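Local coordinates for DUF5624 domain-containing protein (Legionella pneumophila subsp. pneumophila, PDB 4JX2) that is of unknown function, a putative secreted protein with a DUF5624 domain that combines helices with a mixed beta sheet, at residues A[125-130]-A[201-206]; A[187-192]-A[210-215]. All coordinates share one frame; numbering follows the deposited sequence.

Overall arrangement
From the N terminus the chain runs through the three antiparallel strands between 79 and 101, then helix 110-117, into helix 119-131, which carries the first segment of contact 1. It continues through helix 136-155, reaches helix 175-197 with the first segment of contact 2, and then, in the loop ahead of helix 205-213, returns to close contact 1 over 70 intervening residues, mostly helical. Contact 2 follows, closing a far shorter 17-residue connection. The segments alternate, so the two closures cross rather than nest. Their centres lie about 13 Å apart, and the contacts touch where F203 packs on Y192. Together they tie helix 205-213 to helices 119-131 and 175-197, and both touch the second subunit.

Contact 1: residues A[125-130]-A[201-206]; sequences YLAKIK and LSFDMA
F203 lays its ring against the backbone of helix 119-131, where CE2 and CZ lie over the peptide joining L126 to A127. F203 CZ is 3.4 Å from A127 N. F203 CE2 is 3.5 Å from L126 C, and the ring leans on this peptide obliquely. With CG anti to the backbone N (chi1 -176°), the phenyl group reaches back from the loop to the helix. F203 CZ also meets the side chain of L126, 3.8 Å from L126 CB. On the next residue, A127 CB lies 3.9 Å from F203 CZ.

K130 runs past F203 in the opposite direction, with CD at the ring, 3.8 Å from F203 CD2. Its chain is fully extended as far as CE and bends only at the last torsion (chi4 -82°), which brings the ammonium to the loop: K130 NZ donates to F203 O at 3.0 Å, approaching almost in line with the carbonyl (C=O...N 168°). One lysine thus touches the ring and binds the carbonyl of the same residue.

On the other flank of A127, M205, a selenomethionine, folds back at its second torsion and sets SE 4.1 Å from A127 CB. Its methyl group lies against K128, whose bent chain crosses it at a slant with CD 3.8 Å from M205 CE. The K128 ammonium is engaged elsewhere, in salt bridges to E131 and to E338 of the second subunit, while W137 and M141 of helix 136-155 add to the packing round F203.

Between the aromatic and the selenomethionine, D204 is the N-cap of helix 205-213, its OD1 accepting from S207 N. The arrangement is that of a capped helix start docked on a neighbouring helix, within the helical DUF5624 region.

Contact 2: residues A[187-192]-A[210-215]; sequences SMAGNY and NDFLNG
Y192 and F212 form the dense part of the contact. F212 CB sits 3.6 Å from the centroid of the Y192 ring and almost on its normal, a CH-pi contact over the face. The two rings are offset, lying nearly parallel (16°) but displaced until little of one faces the other. A first torsion of 173° swings the F212 ring away from its backbone N and past Y192 to A189, where CE1 comes 3.6 Å from A189 CA. The selenomethionine M188, extended throughout, crosses F212 obliquely in a Met-aromatic contact, SE 5.3 Å from the ring centroid, and carries its methyl on to G215 CA.

Helices 175-197 and 205-213 run roughly antiparallel, the second returning alongside the first as a helical hairpin. Its end widens into a pi-type turn and leaves helical geometry at G215, whose phi is positive. Y223 stacks on F212 from helix 223-247.

Toward D211, which is partly exposed, the packing gives way to polar bridging. D211 CB touches Y192 CE1, but the carboxylate meets the phenol through a water, which accepts from Y192 OH at 2.7 Å and donates to D211 OD2 at 2.6 Å. N210 ND2 adds a weak bond to D211 OD1.

Contact 1: residues A[125-130]-A[201-206]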
loop_
_atom_site.group_PDB
_atom_site.type_symbol
_atom_site.label_atom_id
_atom_site.label_comp_id
_atom_site.label_asym_id
_atom_site.label_seq_id
_atom_site.Cartn_x
_atom_site.Cartn_y
_atom_site.Cartn_z
ATOM N N TYR A 125 -25.044 -10.295 -1.807
ATOM C CA TYR A 125 -24.724 -10.753 -0.460
ATOM C C TYR A 125 -25.816 -11.666 0.059
ATOM O O TYR A 125 -25.500 -12.699 0.652
ATOM C CB TYR A 125 -24.522 -9.553 0.486
ATOM C CG TYR A 125 -23.149 -8.902 0.460
ATOM C CD1 TYR A 125 -22.439 -8.757 -0.733
ATOM C CD2 TYR A 125 -22.600 -8.349 1.611
ATOM C CE1 TYR A 125 -21.193 -8.128 -0.768
ATOM C CE2 TYR A 125 -21.362 -7.700 1.584
ATOM C CZ TYR A 125 -20.651 -7.614 0.395
ATOM O OH TYR A 125 -19.427 -6.997 0.361
ATOM N N LEU A 126 -27.095 -11.321 -0.202
ATOM C CA LEU A 126 -28.255 -12.118 0.227
ATOM C C LEU A 126 -28.262 -13.500 -0.452
ATOM O O LEU A 126 -28.570 -14.492 0.217
ATOM C CB LEU A 126 -29.577 -11.372 -0.020
ATOM C CG LEU A 126 -29.852 -10.178 0.913
ATOM C CD1 LEU A 126 -30.951 -9.327 0.371
ATOM C CD2 LEU A 126 -30.198 -10.628 2.314
ATOM N N ALA A 127 -27.845 -13.568 -1.743
ATOM C CA ALA A 127 -27.726 -14.811 -2.512
ATOM C C ALA A 127 -26.668 -15.728 -1.880
ATOM O O ALA A 127 -26.894 -16.952 -1.790
ATOM C CB ALA A 127 -27.387 -14.510 -3.968
ATOM N N LYS A 128 -25.530 -15.138 -1.399
ATOM C CA LYS A 128 -24.456 -15.894 -0.723
ATOM C C LYS A 128 -24.939 -16.401 0.660
ATOM O O LYS A 128 -24.706 -17.578 0.987
ATOM C CB LYS A 128 -23.164 -15.079 -0.586
ATOM C CG LYS A 128 -22.007 -15.901 0.009
ATOM C CD LYS A 128 -21.067 -16.454 -1.028
ATOM C CE LYS A 128 -21.257 -17.918 -1.251
ATOM N NZ LYS A 128 -20.415 -18.394 -2.378
ATOM N N ILE A 129 -25.648 -15.526 1.443
ATOM C CA ILE A 129 -26.215 -15.878 2.746
ATOM C C ILE A 129 -27.130 -17.089 2.559
ATOM O O ILE A 129 -27.058 -18.027 3.356
ATOM C CB ILE A 129 -26.940 -14.669 3.396
ATOM C CG1 ILE A 129 -25.946 -13.513 3.699
ATOM C CG2 ILE A 129 -27.693 -15.077 4.675
ATOM C CD1 ILE A 129 -26.554 -12.138 3.740
ATOM N N LYS A 130 -27.947 -17.097 1.471
ATOM C CA LYS A 130 -28.862 -18.205 1.154
ATOM C C LYS A 130 -28.058 -19.486 0.878
ATOM O O LYS A 130 -28.349 -20.522 1.481
ATOM C CB LYS A 130 -29.766 -17.851 -0.037
ATOM C CG LYS A 130 -30.726 -18.966 -0.426
ATOM C CD LYS A 130 -31.650 -18.553 -1.542
ATOM C CE LYS A 130 -32.641 -19.637 -1.878
ATOM N NZ LYS A 130 -32.071 -20.664 -2.788
ATOM N N LEU A 201 -40.095 -16.357 -8.578
ATOM C CA LEU A 201 -38.735 -16.494 -9.100
ATOM C C LEU A 201 -37.859 -17.269 -8.134
ATOM O O LEU A 201 -38.159 -17.322 -6.932
ATOM C CB LEU A 201 -38.084 -15.104 -9.316
ATOM C CG LEU A 201 -38.647 -14.157 -10.383
ATOM C CD1 LEU A 201 -38.050 -12.781 -10.214
ATOM C CD2 LEU A 201 -38.387 -14.676 -11.802
ATOM N N SER A 202 -36.746 -17.826 -8.640
ATOM C CA SER A 202 -35.766 -18.534 -7.815
ATOM C C SER A 202 -34.743 -17.525 -7.321
ATOM O O SER A 202 -34.547 -16.503 -7.973
ATOM C CB SER A 202 -35.077 -19.637 -8.612
ATOM O OG SER A 202 -36.011 -20.465 -9.282
ATOM N N PHE A 203 -34.072 -17.788 -6.207
ATOM C CA PHE A 203 -33.065 -16.839 -5.784
ATOM C C PHE A 203 -31.733 -17.551 -5.576
ATOM O O PHE A 203 -31.652 -18.476 -4.781
ATOM C CB PHE A 203 -33.503 -16.052 -4.538
ATOM C CG PHE A 203 -32.554 -14.966 -4.079
ATOM C CD1 PHE A 203 -32.222 -13.904 -4.919
ATOM C CD2 PHE A 203 -32.033 -14.975 -2.791
ATOM C CE1 PHE A 203 -31.364 -12.883 -4.488
ATOM C CE2 PHE A 203 -31.187 -13.949 -2.353
ATOM C CZ PHE A 203 -30.837 -12.919 -3.213
ATOM N N ASP A 204 -30.718 -17.150 -6.355
ATOM C CA ASP A 204 -29.333 -17.625 -6.311
ATOM C C ASP A 204 -28.460 -16.675 -7.145
ATOM O O ASP A 204 -29.012 -15.811 -7.828
ATOM C CB ASP A 204 -29.184 -19.097 -6.766
ATOM C CG ASP A 204 -29.827 -19.440 -8.083
ATOM O OD1 ASP A 204 -29.366 -18.926 -9.116
ATOM O OD2 ASP A 204 -30.760 -20.258 -8.085
HETATM N N MSE A 205 -27.109 -16.824 -7.085
HETATM C CA MSE A 205 -26.152 -15.979 -7.811
HETATM C C MSE A 205 -26.552 -15.819 -9.284
HETATM O O MSE A 205 -26.651 -14.696 -9.777
HETATM C CB MSE A 205 -24.714 -16.549 -7.728
HETATM C CG MSE A 205 -24.106 -16.588 -6.329
HETATM SE SE MSE A 205 -23.658 -14.839 -5.625
HETATM C CE MSE A 205 -22.253 -15.424 -4.467
ATOM N N ALA A 206 -26.808 -16.954 -9.960
ATOM C CA ALA A 206 -27.158 -17.062 -11.374
ATOM C C ALA A 206 -28.495 -16.397 -11.703
ATOM O O ALA A 206 -28.564 -15.630 -12.670
ATOM C CB ALA A 206 -27.192 -18.523 -11.772
#

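Contact 2: residues A[187-192]-A[210-215]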
loop_
_atom_site.group_PDB
_atom_site.type_symbol
_atom_site.label_atom_id
_atom_site.label_comp_id
_atom_site.label_asym_id
_atom_site.label_seq_id
_atom_site.Cartn_x
_atom_site.Cartn_y
_atom_site.Cartn_z
ATOM N N SER A 187 -38.807 0.590 -8.122
ATOM C CA SER A 187 -39.853 -0.238 -8.714
ATOM C C SER A 187 -39.279 -1.607 -9.173
ATOM O O SER A 187 -39.860 -2.651 -8.869
ATOM C CB SER A 187 -40.498 0.510 -9.878
ATOM O OG SER A 187 -41.583 -0.220 -10.425
HETATM N N MSE A 188 -38.128 -1.592 -9.869
HETATM C CA MSE A 188 -37.477 -2.795 -10.363
HETATM C C MSE A 188 -37.032 -3.700 -9.203
HETATM O O MSE A 188 -37.477 -4.846 -9.131
HETATM C CB MSE A 188 -36.293 -2.403 -11.245
HETATM C CG MSE A 188 -35.524 -3.577 -11.771
HETATM SE SE MSE A 188 -34.196 -2.978 -13.039
HETATM C CE MSE A 188 -33.890 -4.644 -13.965
ATOM N N ALA A 189 -36.175 -3.181 -8.304
ATOM C CA ALA A 189 -35.635 -3.903 -7.144
ATOM C C ALA A 189 -36.721 -4.359 -6.182
ATOM O O ALA A 189 -36.650 -5.484 -5.687
ATOM C CB ALA A 189 -34.637 -3.025 -6.408
ATOM N N GLY A 190 -37.706 -3.491 -5.923
ATOM C CA GLY A 190 -38.841 -3.783 -5.054
ATOM C C GLY A 190 -39.668 -4.946 -5.551
ATOM O O GLY A 190 -39.841 -5.936 -4.839
ATOM N N ASN A 191 -40.127 -4.871 -6.802
ATOM C CA ASN A 191 -40.934 -5.950 -7.381
ATOM C C ASN A 191 -40.117 -7.224 -7.627
ATOM O O ASN A 191 -40.690 -8.314 -7.596
ATOM C CB ASN A 191 -41.635 -5.499 -8.634
ATOM C CG ASN A 191 -42.763 -4.543 -8.339
ATOM O OD1 ASN A 191 -43.639 -4.810 -7.501
ATOM N ND2 ASN A 191 -42.777 -3.424 -9.040
ATOM N N TYR A 192 -38.785 -7.104 -7.797
ATOM C CA TYR A 192 -37.935 -8.277 -7.956
ATOM C C TYR A 192 -37.910 -9.032 -6.615
ATOM O O TYR A 192 -38.167 -10.241 -6.589
ATOM C CB TYR A 192 -36.511 -7.906 -8.441
ATOM C CG TYR A 192 -35.538 -9.058 -8.316
ATOM C CD1 TYR A 192 -35.664 -10.193 -9.119
ATOM C CD2 TYR A 192 -34.539 -9.052 -7.343
ATOM C CE1 TYR A 192 -34.813 -11.285 -8.968
ATOM C CE2 TYR A 192 -33.679 -10.140 -7.183
ATOM C CZ TYR A 192 -33.814 -11.251 -8.009
ATOM O OH TYR A 192 -33.001 -12.344 -7.859
ATOM N N ASN A 210 -29.418 -12.983 -14.079
ATOM C CA ASN A 210 -30.318 -13.064 -15.221
ATOM C C ASN A 210 -31.653 -12.326 -14.998
ATOM O O ASN A 210 -32.094 -11.621 -15.905
ATOM C CB ASN A 210 -30.556 -14.534 -15.555
ATOM C CG ASN A 210 -31.404 -14.799 -16.766
ATOM O OD1 ASN A 210 -30.944 -14.756 -17.906
ATOM N ND2 ASN A 210 -32.652 -15.141 -16.536
ATOM N N ASP A 211 -32.288 -12.485 -13.809
ATOM C CA ASP A 211 -33.627 -11.936 -13.530
ATOM C C ASP A 211 -33.647 -10.469 -13.146
ATOM O O ASP A 211 -34.687 -9.816 -13.316
ATOM C CB ASP A 211 -34.338 -12.732 -12.419
ATOM C CG ASP A 211 -34.523 -14.208 -12.694
ATOM O OD1 ASP A 211 -34.546 -14.594 -13.881
ATOM O OD2 ASP A 211 -34.700 -14.970 -11.726
ATOM N N PHE A 212 -32.537 -9.952 -12.612
ATOM C CA PHE A 212 -32.511 -8.582 -12.100
ATOM C C PHE A 212 -31.345 -7.707 -12.646
ATOM O O PHE A 212 -31.608 -6.694 -13.298
ATOM C CB PHE A 212 -32.482 -8.627 -10.560
ATOM C CG PHE A 212 -32.283 -7.293 -9.890
ATOM C CD1 PHE A 212 -33.266 -6.309 -9.953
ATOM C CD2 PHE A 212 -31.119 -7.020 -9.184
ATOM C CE1 PHE A 212 -33.085 -5.079 -9.321
ATOM C CE2 PHE A 212 -30.935 -5.776 -8.568
ATOM C CZ PHE A 212 -31.944 -4.838 -8.599
ATOM N N LEU A 213 -30.086 -8.076 -12.372
ATOM C CA LEU A 213 -28.939 -7.268 -12.782
ATOM C C LEU A 213 -28.910 -6.992 -14.292
ATOM O O LEU A 213 -28.636 -5.864 -14.686
ATOM C CB LEU A 213 -27.616 -7.910 -12.319
ATOM C CG LEU A 213 -27.430 -8.059 -10.808
ATOM C CD1 LEU A 213 -26.167 -8.819 -10.488
ATOM C CD2 LEU A 213 -27.472 -6.714 -10.095
ATOM N N ASN A 214 -29.249 -7.987 -15.120
ATOM C CA ASN A 214 -29.243 -7.873 -16.590
ATOM C C ASN A 214 -30.531 -7.287 -17.164
ATOM O O ASN A 214 -30.579 -6.953 -18.354
ATOM C CB ASN A 214 -28.995 -9.247 -17.224
ATOM C CG ASN A 214 -27.598 -9.752 -17.016
ATOM O OD1 ASN A 214 -27.334 -10.950 -17.154
ATOM N ND2 ASN A 214 -26.667 -8.852 -16.692
ATOM N N GLY A 215 -31.546 -7.178 -16.321
ATOM C CA GLY A 215 -32.848 -6.687 -16.730
ATOM C C GLY A 215 -33.794 -7.846 -16.960
ATOM O O GLY A 215 -33.389 -9.025 -16.951
HETATM O O HOH W 1 -33.849 -14.486 -9.330
#